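Local coordinates for protein serine acetyltransferase (Neisseria gonorrhoeae, PDB 6WYE) that probably transfers the acetyl group of acetyl-CoA to the hydroxyl of L-serine, giving O-acetyl-L-serine in the first step of L-cysteine biosynthesis, at residues A47-P50 with M51-S54; A71-L74 with S75-G79; Y123-L127 with L128-G132; N142-L145 with Y146-G149; N159-S162 with E163-V167. One frame throughout, in Å; residues are numbered along the deposited sequence.

Interaction 1: A47-P50 with M51-S54; sequences AAEP and MLAS
Glu49 and Leu52 are joined by a backbone hydrogen bond, Leu52 N to Glu49 O at 2.9 Å, that closes the turn between helix 34-48 and helix 53-61. Glu49 is the first residue to leave the helical conformation, Leu52 occupies the N-cap position of the next helix, and a weak bond of 3.3 Å from Ala53 N to Pro50 O continues the turn. Proline suits position 50, since its ring fixes phi near the value a turn needs and it has no N-H to leave without a partner.

The side chains of Glu49 and Met51 run side by side and point the same way. Glu49 is bent at chi2 (50°), which brings its carboxylate alongside Met51: OE2 lies 3.2 Å from Met51 CG and makes a weak, long bond of 3.5 Å with Met51 N. The stronger partner of this buried carboxylate is Arg150 of the third subunit, in a salt bridge that probably favours the charged form. On the same residue the aliphatic CG meets Leu52 CD1 at 4.2 Å, so Glu49 offers a greasy stem to leucine and an acidic end to arginine.

Ser54 OG bonds to Pro50 O of the second subunit, and Pro50 O of this chain receives the same bond in return. The contact is a short turn joining helix 34-48 to helix 53-61 in the alpha-helical N-terminal domain of serine acetyltransferase, placed where subunits of the hexamer meet.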
loop_
_atom_site.group_PDB
_atom_site.type_symbol
_atom_site.label_atom_id
_atom_site.label_comp_id
_atom_site.label_asym_id
_atom_site.label_seq_id
_atom_site.Cartn_x
_atom_site.Cartn_y
_atom_site.Cartn_z
ATOM N N ALA A 47 4.317 24.569 -10.903
ATOM C CA ALA A 47 3.368 25.247 -11.784
ATOM C C ALA A 47 3.348 24.616 -13.172
ATOM O O ALA A 47 2.298 24.590 -13.819
ATOM C CB ALA A 47 3.683 26.748 -11.867
ATOM N N ALA A 48 4.484 24.090 -13.647
ATOM C CA ALA A 48 4.523 23.505 -14.987
ATOM C C ALA A 48 3.987 22.072 -15.051
ATOM O O ALA A 48 3.575 21.624 -16.129
ATOM C CB ALA A 48 5.956 23.525 -15.534
ATOM N N GLU A 49 3.988 21.331 -13.942
ATOM C CA GLU A 49 3.611 19.915 -13.960
ATOM C C GLU A 49 2.585 19.631 -12.870
ATOM O O GLU A 49 2.938 19.232 -11.749
ATOM C CB GLU A 49 4.843 19.022 -13.806
ATOM C CG GLU A 49 4.599 17.539 -14.049
ATOM C CD GLU A 49 3.869 17.251 -15.355
ATOM O OE1 GLU A 49 4.500 17.340 -16.431
ATOM O OE2 GLU A 49 2.666 16.907 -15.302
ATOM N N PRO A 50 1.299 19.828 -13.164
ATOM C CA PRO A 50 0.268 19.543 -12.155
ATOM C C PRO A 50 0.273 18.114 -11.637
ATOM O O PRO A 50 -0.132 17.901 -10.491
ATOM C CB PRO A 50 -1.032 19.872 -12.899
ATOM C CG PRO A 50 -0.619 20.966 -13.853
ATOM C CD PRO A 50 0.761 20.585 -14.312
ATOM N N MET A 51 0.716 17.132 -12.436
ATOM C CA MET A 51 0.867 15.761 -11.945
ATOM C C MET A 51 1.712 15.689 -10.677
ATOM O O MET A 51 1.511 14.795 -9.846
ATOM C CB MET A 51 1.511 14.868 -13.020
ATOM C CG MET A 51 0.677 14.623 -14.277
ATOM S SD MET A 51 -0.804 13.646 -13.969
ATOM C CE MET A 51 -0.109 12.297 -13.021
ATOM N N LEU A 52 2.692 16.579 -10.529
ATOM C CA LEU A 52 3.669 16.491 -9.449
ATOM C C LEU A 52 3.555 17.629 -8.440
ATOM O O LEU A 52 4.384 17.727 -7.533
ATOM C CB LEU A 52 5.081 16.437 -10.041
ATOM C CG LEU A 52 5.411 15.104 -10.725
ATOM C CD1 LEU A 52 6.772 15.139 -11.417
ATOM C CD2 LEU A 52 5.391 13.999 -9.673
ATOM N N ALA A 53 2.539 18.483 -8.564
ATOM C CA ALA A 53 2.486 19.686 -7.737
ATOM C C ALA A 53 2.386 19.349 -6.256
ATOM O O ALA A 53 3.107 19.926 -5.439
ATOM C CB ALA A 53 1.314 20.564 -8.175
ATOM N N SER A 54 1.533 18.386 -5.888
ATOM C CA SER A 54 1.325 18.128 -4.464
ATOM C C SER A 54 2.496 17.384 -3.839
ATOM O O SER A 54 2.817 17.613 -2.667
ATOM C CB SER A 54 0.048 17.319 -4.264
ATOM O OG SER A 54 -1.084 18.080 -4.642
#

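Interaction 2: A71-L74 with S75-G79; sequences AYHL and SSKLG
Lys77 lays its CE over one face of the His73 ring, one helical turn back, in a CH-pi contact 3.9 Å from the ring centroid and 28° off the normal. The ring reaches forward because its CG is anti to the backbone N (chi1 -160°), while the lysine chain bends at chi2 and then runs extended, bringing CE across the imidazole at NE2 and CE1. A long aliphatic chain with a charged end suits this place, for its methylenes cover the ring and its ammonium group continues past it.

Two serines fold their hydroxyls onto the helix backbone. Ser76 OG gives its proton to His73 O at 2.6 Å, in the carbonyl plane and on a lone pair, and the same oxygen accepts Lys77 N at 3.1 Å, so two donors grip it. Ser75 OG lies 2.9 Å from Tyr72 O and 3.1 Å from Ala71 O, and its one proton could go to either. Small hydroxyl side chains are well suited here, since they meet their polar needs within the helix. Leu74 O takes Leu78 N at 2.9 Å.

Further out, His73 NE2 is hydrogen-bonded to Leu128 O, which helps fix the rotation of the ring under the lysine. Lys77 NZ forms a salt bridge with Glu163 of the third subunit, while Leu74 and Leu78 turn to helices 85-98 and 131-147 and Leu78 also packs on helix 151-165. These are the last two turns of helix 66-78, an i to i+4 histidine-lysine pairing with serine hydroxyls bonded to main-chain carbonyls, buried in the helical N-terminal domain.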
loop_
_atom_site.group_PDB
_atom_site.type_symbol
_atom_site.label_atom_id
_atom_site.label_comp_id
_atom_site.label_asym_id
_atom_site.label_seq_id
_atom_site.Cartn_x
_atom_site.Cartn_y
_atom_site.Cartn_z
ATOM N N ALA A 71 15.434 14.910 4.742
ATOM C CA ALA A 71 14.930 13.874 5.640
ATOM C C ALA A 71 13.597 13.333 5.151
ATOM O O ALA A 71 13.354 12.119 5.193
ATOM C CB ALA A 71 14.786 14.429 7.061
ATOM N N TYR A 72 12.723 14.223 4.676
ATOM C CA TYR A 72 11.414 13.798 4.188
ATOM C C TYR A 72 11.547 12.921 2.947
ATOM O O TYR A 72 10.951 11.843 2.869
ATOM C CB TYR A 72 10.552 15.025 3.901
ATOM C CG TYR A 72 9.087 14.745 3.678
ATOM C CD1 TYR A 72 8.203 14.690 4.745
ATOM C CD2 TYR A 72 8.580 14.568 2.397
ATOM C CE1 TYR A 72 6.846 14.450 4.543
ATOM C CE2 TYR A 72 7.221 14.342 2.183
ATOM C CZ TYR A 72 6.366 14.285 3.256
ATOM O OH TYR A 72 5.028 14.050 3.049
ATOM N N HIS A 73 12.322 13.361 1.982
ATOM C CA HIS A 73 12.453 12.601 0.716
ATOM C C HIS A 73 13.157 11.267 0.944
ATOM O O HIS A 73 12.709 10.295 0.410
ATOM C CB HIS A 73 13.167 13.442 -0.326
ATOM C CG HIS A 73 12.960 13.016 -1.730
ATOM N ND1 HIS A 73 11.769 12.597 -2.201
ATOM C CD2 HIS A 73 13.798 12.997 -2.770
ATOM C CE1 HIS A 73 11.881 12.342 -3.466
ATOM N NE2 HIS A 73 13.102 12.563 -3.829
ATOM N N LEU A 74 14.225 11.267 1.715
ATOM C CA LEU A 74 14.938 10.017 1.975
ATOM C C LEU A 74 14.052 9.006 2.689
ATOM O O LEU A 74 14.060 7.813 2.355
ATOM C CB LEU A 74 16.194 10.287 2.811
ATOM C CG LEU A 74 17.337 11.032 2.127
ATOM C CD1 LEU A 74 18.551 11.089 3.048
ATOM C CD2 LEU A 74 17.683 10.356 0.797
ATOM N N SER A 75 13.278 9.459 3.678
ATOM C CA SER A 75 12.408 8.519 4.373
ATOM C C SER A 75 11.329 7.990 3.439
ATOM O O SER A 75 10.947 6.816 3.542
ATOM C CB SER A 75 11.800 9.174 5.617
ATOM O OG SER A 75 10.886 10.195 5.253
ATOM N N SER A 76 10.857 8.822 2.505
ATOM C CA SER A 76 10.004 8.322 1.430
ATOM C C SER A 76 10.677 7.164 0.688
ATOM O O SER A 76 10.032 6.158 0.375
ATOM C CB SER A 76 9.603 9.477 0.494
ATOM O OG SER A 76 10.452 9.591 -0.630
ATOM N N LYS A 77 11.978 7.277 0.425
ATOM C CA LYS A 77 12.665 6.252 -0.360
ATOM C C LYS A 77 12.850 4.961 0.428
ATOM O O LYS A 77 12.660 3.862 -0.108
ATOM C CB LYS A 77 14.044 6.747 -0.798
ATOM C CG LYS A 77 14.053 7.993 -1.624
ATOM C CD LYS A 77 13.321 7.801 -2.917
ATOM C CE LYS A 77 13.498 9.024 -3.798
ATOM N NZ LYS A 77 12.847 8.790 -5.104
ATOM N N LEU A 78 13.253 5.067 1.691
ATOM C CA LEU A 78 13.713 3.896 2.423
ATOM C C LEU A 78 12.674 3.356 3.388
ATOM O O LEU A 78 12.864 2.262 3.927
ATOM C CB LEU A 78 15.001 4.230 3.177
ATOM C CG LEU A 78 16.050 4.771 2.211
ATOM C CD1 LEU A 78 17.299 5.176 2.962
ATOM C CD2 LEU A 78 16.368 3.711 1.148
ATOM N N GLY A 79 11.599 4.102 3.620
ATOM C CA GLY A 79 10.516 3.615 4.451
ATOM C C GLY A 79 9.838 2.396 3.862
ATOM O O GLY A 79 9.880 2.135 2.657
#

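Interaction 3: Y123-L127 with L128-G132; sequences YSLPL and LYFKG
The break between the short helix 124-129 and helix 131-147, in the N-terminal domain of serine acetyltransferase, is packed by Phe130 folding back on Leu125 and Pro126. Phe130 leaves the first helix and is also the N-cap residue of the second. Its ring lies against the preceding turn: CE1 meets Leu125 CG at 3.5 Å and CD2 meets Pro126 CB at 3.6 Å, while Pro126 N sits over one face, offset toward the rim. A large flat ring fits here because one group can cover both neighbours. Leu125 has its CG opposite the backbone N (chi1 168°), which carries the branch forward to the ring; its CD1 also touches Tyr129 CD2 at 3.7 Å, the two side chains crossing at about a right angle. Leu128 CB stands 3.5 Å above the Tyr129 ring, over its centre. Backbone bonds complete the turn, with Tyr129 N on Leu125 O at 2.8 Å and Phe130 N on Pro126 O at 3.3 Å.

Around this break, Leu128 and Tyr129 pack on helix 53-61, Pro126 and Phe130 on helix 100-116, and Leu127 on helix 34-48, while Leu125 rests on Tyr155 of the third subunit.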
loop_
_atom_site.group_PDB
_atom_site.type_symbol
_atom_site.label_atom_id
_atom_site.label_comp_id
_atom_site.label_asym_id
_atom_site.label_seq_id
_atom_site.Cartn_x
_atom_site.Cartn_y
_atom_site.Cartn_z
ATOM N N TYR A 123 19.684 22.857 -9.052
ATOM C CA TYR A 123 20.102 22.220 -7.814
ATOM C C TYR A 123 19.082 21.207 -7.311
ATOM O O TYR A 123 19.459 20.238 -6.643
ATOM C CB TYR A 123 20.371 23.278 -6.760
ATOM C CG TYR A 123 21.532 24.177 -7.146
ATOM C CD1 TYR A 123 22.845 23.809 -6.864
ATOM C CD2 TYR A 123 21.311 25.379 -7.808
ATOM C CE1 TYR A 123 23.921 24.627 -7.222
ATOM C CE2 TYR A 123 22.370 26.207 -8.165
ATOM C CZ TYR A 123 23.673 25.824 -7.873
ATOM O OH TYR A 123 24.718 26.646 -8.235
ATOM N N SER A 124 17.799 21.419 -7.581
ATOM C CA SER A 124 16.796 20.487 -7.077
ATOM C C SER A 124 16.751 19.184 -7.874
ATOM O O SER A 124 16.101 18.230 -7.433
ATOM C CB SER A 124 15.414 21.160 -7.034
ATOM O OG SER A 124 15.010 21.592 -8.306
ATOM N N LEU A 125 17.408 19.119 -9.036
ATOM C CA LEU A 125 17.401 17.880 -9.811
ATOM C C LEU A 125 18.097 16.747 -9.064
ATOM O O LEU A 125 17.461 15.700 -8.845
ATOM C CB LEU A 125 18.002 18.126 -11.196
ATOM C CG LEU A 125 18.314 16.870 -12.011
ATOM C CD1 LEU A 125 17.025 16.136 -12.347
ATOM C CD2 LEU A 125 19.067 17.249 -13.282
ATOM N N PRO A 126 19.363 16.875 -8.623
ATOM C CA PRO A 126 19.922 15.778 -7.807
ATOM C C PRO A 126 19.210 15.606 -6.483
ATOM O O PRO A 126 19.072 14.468 -6.008
ATOM C CB PRO A 126 21.397 16.173 -7.604
ATOM C CG PRO A 126 21.463 17.636 -7.902
ATOM C CD PRO A 126 20.371 17.926 -8.892
ATOM N N LEU A 127 18.785 16.711 -5.860
ATOM C CA LEU A 127 18.097 16.628 -4.573
ATOM C C LEU A 127 16.917 15.663 -4.653
ATOM O O LEU A 127 16.722 14.818 -3.771
ATOM C CB LEU A 127 17.623 18.021 -4.124
ATOM C CG LEU A 127 16.656 17.984 -2.932
ATOM C CD1 LEU A 127 17.328 17.383 -1.703
ATOM C CD2 LEU A 127 16.083 19.348 -2.590
ATOM N N LEU A 128 16.122 15.774 -5.712
ATOM C CA LEU A 128 14.915 14.968 -5.840
ATOM C C LEU A 128 15.096 13.704 -6.665
ATOM O O LEU A 128 14.394 12.722 -6.411
ATOM C CB LEU A 128 13.786 15.806 -6.465
ATOM C CG LEU A 128 13.378 16.997 -5.603
ATOM C CD1 LEU A 128 12.323 17.881 -6.283
ATOM C CD2 LEU A 128 12.899 16.503 -4.243
ATOM N N TYR A 129 16.006 13.683 -7.648
ATOM C CA TYR A 129 15.948 12.633 -8.658
ATOM C C TYR A 129 17.252 11.897 -8.937
ATOM O O TYR A 129 17.259 11.046 -9.833
ATOM C CB TYR A 129 15.420 13.205 -9.987
ATOM C CG TYR A 129 14.135 14.022 -9.826
ATOM C CD1 TYR A 129 12.965 13.427 -9.356
ATOM C CD2 TYR A 129 14.108 15.374 -10.133
ATOM C CE1 TYR A 129 11.801 14.138 -9.204
ATOM C CE2 TYR A 129 12.935 16.120 -9.990
ATOM C CZ TYR A 129 11.792 15.501 -9.528
ATOM O OH TYR A 129 10.649 16.241 -9.372
ATOM N N PHE A 130 18.351 12.188 -8.228
ATOM C CA PHE A 130 19.621 11.494 -8.473
ATOM C C PHE A 130 19.874 10.485 -7.359
ATOM O O PHE A 130 20.180 10.860 -6.225
ATOM C CB PHE A 130 20.798 12.465 -8.595
ATOM C CG PHE A 130 20.904 13.143 -9.944
ATOM C CD1 PHE A 130 19.859 13.091 -10.853
ATOM C CD2 PHE A 130 22.054 13.854 -10.289
ATOM C CE1 PHE A 130 19.953 13.724 -12.085
ATOM C CE2 PHE A 130 22.162 14.481 -11.509
ATOM C CZ PHE A 130 21.110 14.435 -12.410
ATOM N N LYS A 131 19.778 9.197 -7.711
ATOM C CA LYS A 131 19.902 8.098 -6.758
ATOM C C LYS A 131 21.254 8.086 -6.038
ATOM O O LYS A 131 21.326 7.679 -4.875
ATOM C CB LYS A 131 19.695 6.792 -7.537
ATOM C CG LYS A 131 19.863 5.509 -6.828
ATOM C CD LYS A 131 19.353 4.344 -7.730
ATOM C CE LYS A 131 20.411 3.863 -8.735
ATOM N NZ LYS A 131 20.026 2.537 -9.342
ATOM N N GLY A 132 22.335 8.504 -6.711
ATOM C CA GLY A 132 23.640 8.529 -6.056
ATOM C C GLY A 132 23.731 9.586 -4.966
ATOM O O GLY A 132 24.331 9.356 -3.909
#

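Interaction 4: N142-L145 with Y146-G149; sequences NHRL and YLDG
Tyr146 N and Leu147 N bond to Asn142 O and His143 O, both at 2.9 Å, in regular alpha-helical fashion up to the end of helix 131-147. Leu147 places CD1 over one face of the His143 ring, a CH-pi contact 4.0 Å from the centroid, so a methyl of the branched leucine covers the flat ring one turn back. The ring is further held by His143 ND1, which is hydrogen-bonded to Pro171 O.

Gly149 ends the helix in a Schellman motif: its phi is positive (91°), and its N bonds to Tyr146 O. Glycine suits the place because a CB would be jammed against the preceding carbonyl oxygen.

Arg144 and Asp148 form an i to i+4 salt bridge over this last turn, NH1 to OD1 at 2.9 Å. The oxygen is met on its syn side, 30° out of the carboxylate plane, and the guanidinium and carboxylate planes lie 22° apart. Bends at chi2 and chi3 curl the arginine chain so that CD passes 3.3 Å from OD2, and NH1 also lies 3.5 Å from Leu147 CB. Leu145 packs on Leu153 and Leu157 of helix 151-165, and Tyr146 makes a cation-pi contact with Lys151.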
loop_
_atom_site.group_PDB
_atom_site.type_symbol
_atom_site.label_atom_id
_atom_site.label_comp_id
_atom_site.label_asym_id
_atom_site.label_seq_id
_atom_site.Cartn_x
_atom_site.Cartn_y
_atom_site.Cartn_z
ATOM N N ASN A 142 23.049 7.281 8.116
ATOM C CA ASN A 142 23.281 5.918 8.587
ATOM C C ASN A 142 24.547 5.832 9.425
ATOM O O ASN A 142 24.568 5.157 10.466
ATOM C CB ASN A 142 23.370 4.947 7.410
ATOM C CG ASN A 142 22.621 3.668 7.680
ATOM O OD1 ASN A 142 21.594 3.684 8.359
ATOM N ND2 ASN A 142 23.131 2.548 7.170
ATOM N N HIS A 143 25.603 6.522 8.993
ATOM C CA HIS A 143 26.853 6.521 9.740
ATOM C C HIS A 143 26.657 7.114 11.129
ATOM O O HIS A 143 27.167 6.574 12.119
ATOM C CB HIS A 143 27.916 7.296 8.956
ATOM C CG HIS A 143 29.286 7.217 9.551
ATOM N ND1 HIS A 143 29.919 6.020 9.813
ATOM C CD2 HIS A 143 30.151 8.189 9.925
ATOM C CE1 HIS A 143 31.114 6.259 10.321
ATOM N NE2 HIS A 143 31.280 7.568 10.402
ATOM N N ARG A 144 25.892 8.207 11.221
ATOM C CA ARG A 144 25.589 8.814 12.516
ATOM C C ARG A 144 24.815 7.850 13.415
ATOM O O ARG A 144 25.110 7.733 14.610
ATOM C CB ARG A 144 24.820 10.126 12.296
ATOM C CG ARG A 144 24.137 10.769 13.521
ATOM C CD ARG A 144 25.031 10.870 14.760
ATOM N NE ARG A 144 26.246 11.634 14.509
ATOM C CZ ARG A 144 27.418 11.391 15.090
ATOM N NH1 ARG A 144 27.534 10.403 15.971
ATOM N NH2 ARG A 144 28.470 12.144 14.794
ATOM N N LEU A 145 23.806 7.168 12.865
ATOM C CA LEU A 145 23.046 6.191 13.643
ATOM C C LEU A 145 23.954 5.076 14.152
ATOM O O LEU A 145 23.777 4.571 15.269
ATOM C CB LEU A 145 21.911 5.622 12.789
ATOM C CG LEU A 145 20.809 6.622 12.450
ATOM C CD1 LEU A 145 19.740 5.996 11.569
ATOM C CD2 LEU A 145 20.198 7.162 13.753
ATOM N N TYR A 146 24.918 4.668 13.330
ATOM C CA TYR A 146 25.864 3.627 13.708
ATOM C C TYR A 146 26.757 4.085 14.856
ATOM O O TYR A 146 26.954 3.353 15.835
ATOM C CB TYR A 146 26.712 3.257 12.483
ATOM C CG TYR A 146 27.681 2.109 12.650
ATOM C CD1 TYR A 146 27.254 0.795 12.562
ATOM C CD2 TYR A 146 29.037 2.342 12.836
ATOM C CE1 TYR A 146 28.154 -0.267 12.692
ATOM C CE2 TYR A 146 29.936 1.297 12.969
ATOM C CZ TYR A 146 29.491 -0.004 12.897
ATOM O OH TYR A 146 30.392 -1.048 13.027
ATOM N N LEU A 147 27.307 5.299 14.747
ATOM C CA LEU A 147 28.184 5.833 15.785
ATOM C C LEU A 147 27.468 5.999 17.115
ATOM O O LEU A 147 28.085 5.819 18.167
ATOM C CB LEU A 147 28.768 7.177 15.342
ATOM C CG LEU A 147 29.749 7.094 14.173
ATOM C CD1 LEU A 147 30.189 8.486 13.693
ATOM C CD2 LEU A 147 30.945 6.238 14.566
ATOM N N ASP A 148 26.179 6.363 17.092
ATOM C CA ASP A 148 25.361 6.443 18.298
ATOM C C ASP A 148 24.980 5.074 18.854
ATOM O O ASP A 148 24.243 5.016 19.844
ATOM C CB ASP A 148 24.095 7.259 18.033
ATOM C CG ASP A 148 24.394 8.682 17.597
ATOM O OD1 ASP A 148 25.571 9.100 17.641
ATOM O OD2 ASP A 148 23.445 9.384 17.195
ATOM N N GLY A 149 25.404 3.978 18.227
ATOM C CA GLY A 149 25.103 2.665 18.744
ATOM C C GLY A 149 23.830 2.024 18.231
ATOM O O GLY A 149 23.435 0.977 18.758
#

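Interaction 5: N159-S162 with E163-V167; sequences NRMS and EVFGV
The guanidinium of Arg160 carries Val164 CG2 on one face, 3.1 Å above the plane and offset toward the rim, while Glu163 OE1 sits at its edge, in the plane. The edge contact is a salt bridge, NH1 to OE1 at 3.2 Å with an N-H...O angle of 152°; the carboxylate plane is turned 77° from the guanidinium. Bends at chi2 and chi3 curl the arginine forward along its own helix, bringing a flat cation against a valine methyl and beside a glutamate one turn on. Its other nitrogens reach the end of helix 66-78, with NE on Leu78 O and NH2 on Gly79 O, so bonds to three acceptors fix the group's rotation.

The extended chain of Glu163 crosses Asn159 at a slant, and a water joins the two, 2.9 Å from Asn159 ND2 and 2.5 Å from Glu163 OE2. Lys77 of the fifth subunit bonds to both Glu163 OE2 and Asn159 OD1; its positive charge probably helps keep the glutamate ionised.

Met161 and Phe165 turn inward, CG to CD2 at 4.3 Å, and Phe165 N bonds to Met161 O at 2.8 Å. Gly166 then leaves the helix with positive phi (65°), which glycine accepts readily, and its N makes a weak bond to Ser162 O. The reversal brings Val167 O to 3.0 Å from Ser162 CA, a CA-H...O contact. This glycine-terminated helix end lies at the junction where helix 151-165 passes into strand 168-169, the first of the left-handed beta-helix built from hexapeptide repeats.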
loop_
_atom_site.group_PDB
_atom_site.type_symbol
_atom_site.label_atom_id
_atom_site.label_comp_id
_atom_site.label_asym_id
_atom_site.label_seq_id
_atom_site.Cartn_x
_atom_site.Cartn_y
_atom_site.Cartn_z
ATOM N N ASN A 159 20.780 -2.391 4.249
ATOM C CA ASN A 159 20.094 -3.378 3.372
ATOM C C ASN A 159 19.038 -2.655 2.529
ATOM O O ASN A 159 18.951 -2.948 1.320
ATOM C CB ASN A 159 19.481 -4.526 4.179
ATOM C CG ASN A 159 18.635 -5.455 3.334
ATOM O OD1 ASN A 159 17.426 -5.553 3.533
ATOM N ND2 ASN A 159 19.260 -6.139 2.390
ATOM N N ARG A 160 18.270 -1.750 3.147
ATOM C CA ARG A 160 17.240 -1.017 2.411
ATOM C C ARG A 160 17.861 -0.155 1.321
ATOM O O ARG A 160 17.347 -0.095 0.196
ATOM C CB ARG A 160 16.427 -0.117 3.354
ATOM C CG ARG A 160 15.250 -0.766 4.041
ATOM C CD ARG A 160 14.309 -1.387 3.033
ATOM N NE ARG A 160 13.336 -0.437 2.518
ATOM C CZ ARG A 160 12.782 -0.540 1.317
ATOM N NH1 ARG A 160 13.123 -1.551 0.524
ATOM N NH2 ARG A 160 11.900 0.360 0.912
ATOM N N MET A 161 18.946 0.550 1.654
ATOM C CA MET A 161 19.684 1.325 0.660
ATOM C C MET A 161 20.157 0.449 -0.488
ATOM O O MET A 161 20.131 0.867 -1.652
ATOM C CB MET A 161 20.887 2.004 1.307
ATOM C CG MET A 161 20.548 3.220 2.189
ATOM S SD MET A 161 21.890 3.567 3.358
ATOM C CE MET A 161 23.231 3.930 2.217
ATOM N N SER A 162 20.672 -0.740 -0.171
ATOM C CA SER A 162 21.156 -1.612 -1.231
ATOM C C SER A 162 20.004 -2.055 -2.135
ATOM O O SER A 162 20.146 -2.106 -3.363
ATOM C CB SER A 162 21.897 -2.797 -0.622
ATOM O OG SER A 162 22.405 -3.632 -1.632
ATOM N N GLU A 163 18.850 -2.372 -1.539
ATOM C CA GLU A 163 17.682 -2.768 -2.318
ATOM C C GLU A 163 17.166 -1.620 -3.177
ATOM O O GLU A 163 16.920 -1.794 -4.374
ATOM C CB GLU A 163 16.576 -3.270 -1.384
ATOM C CG GLU A 163 16.827 -4.655 -0.836
ATOM C CD GLU A 163 15.728 -5.083 0.107
ATOM O OE1 GLU A 163 14.974 -4.196 0.574
ATOM O OE2 GLU A 163 15.614 -6.296 0.372
ATOM N N VAL A 164 16.987 -0.437 -2.580
ATOM C CA VAL A 164 16.267 0.631 -3.274
ATOM C C VAL A 164 17.184 1.379 -4.221
ATOM O O VAL A 164 16.785 1.725 -5.343
ATOM C CB VAL A 164 15.623 1.596 -2.257
ATOM C CG1 VAL A 164 15.028 2.814 -2.974
ATOM C CG2 VAL A 164 14.550 0.874 -1.431
ATOM N N PHE A 165 18.426 1.635 -3.795
ATOM C CA PHE A 165 19.366 2.426 -4.576
ATOM C C PHE A 165 20.369 1.579 -5.344
ATOM O O PHE A 165 21.084 2.122 -6.186
ATOM C CB PHE A 165 20.139 3.403 -3.673
ATOM C CG PHE A 165 19.262 4.393 -2.926
ATOM C CD1 PHE A 165 18.114 4.910 -3.508
ATOM C CD2 PHE A 165 19.602 4.807 -1.642
ATOM C CE1 PHE A 165 17.317 5.820 -2.829
ATOM C CE2 PHE A 165 18.813 5.715 -0.957
ATOM C CZ PHE A 165 17.667 6.234 -1.556
ATOM N N GLY A 166 20.425 0.271 -5.106
ATOM C CA GLY A 166 21.469 -0.516 -5.728
ATOM C C GLY A 166 22.853 -0.145 -5.240
ATOM O O GLY A 166 23.831 -0.388 -5.940
ATOM N N VAL A 167 22.951 0.426 -4.040
ATOM C CA VAL A 167 24.199 0.934 -3.481
ATOM C C VAL A 167 24.417 0.267 -2.129
ATOM O O VAL A 167 23.518 0.268 -1.283
ATOM C CB VAL A 167 24.165 2.465 -3.323
ATOM C CG1 VAL A 167 25.370 2.926 -2.519
ATOM C CG2 VAL A 167 24.135 3.174 -4.681
HETATM O O HOH W 1 17.585 -7.842 0.733
#

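In the fold
Interactions 1 to 5 follow one another along the chain, each at the end of a helix or between two. The first three lie within the helical N-terminal domain, and interaction 5 leads into the beta-helix. Interactions 1 and 4 are farthest apart, about 36 Å between centres. Interactions 2, 3 and 5 touch one another, with centres 13 to 16 Å apart, and interaction 2 reaches each of the other two through hydrogen bonds; interaction 5 also meets interaction 4 in a loose packing contact. Interactions 3 and 4 hold opposite ends of helix 131-147. Interaction 1 stands apart, its nearest atoms about 5 Å from interaction 3. Interactions 1, 2, 3 and 5 also meet neighbouring subunits of the hexamer.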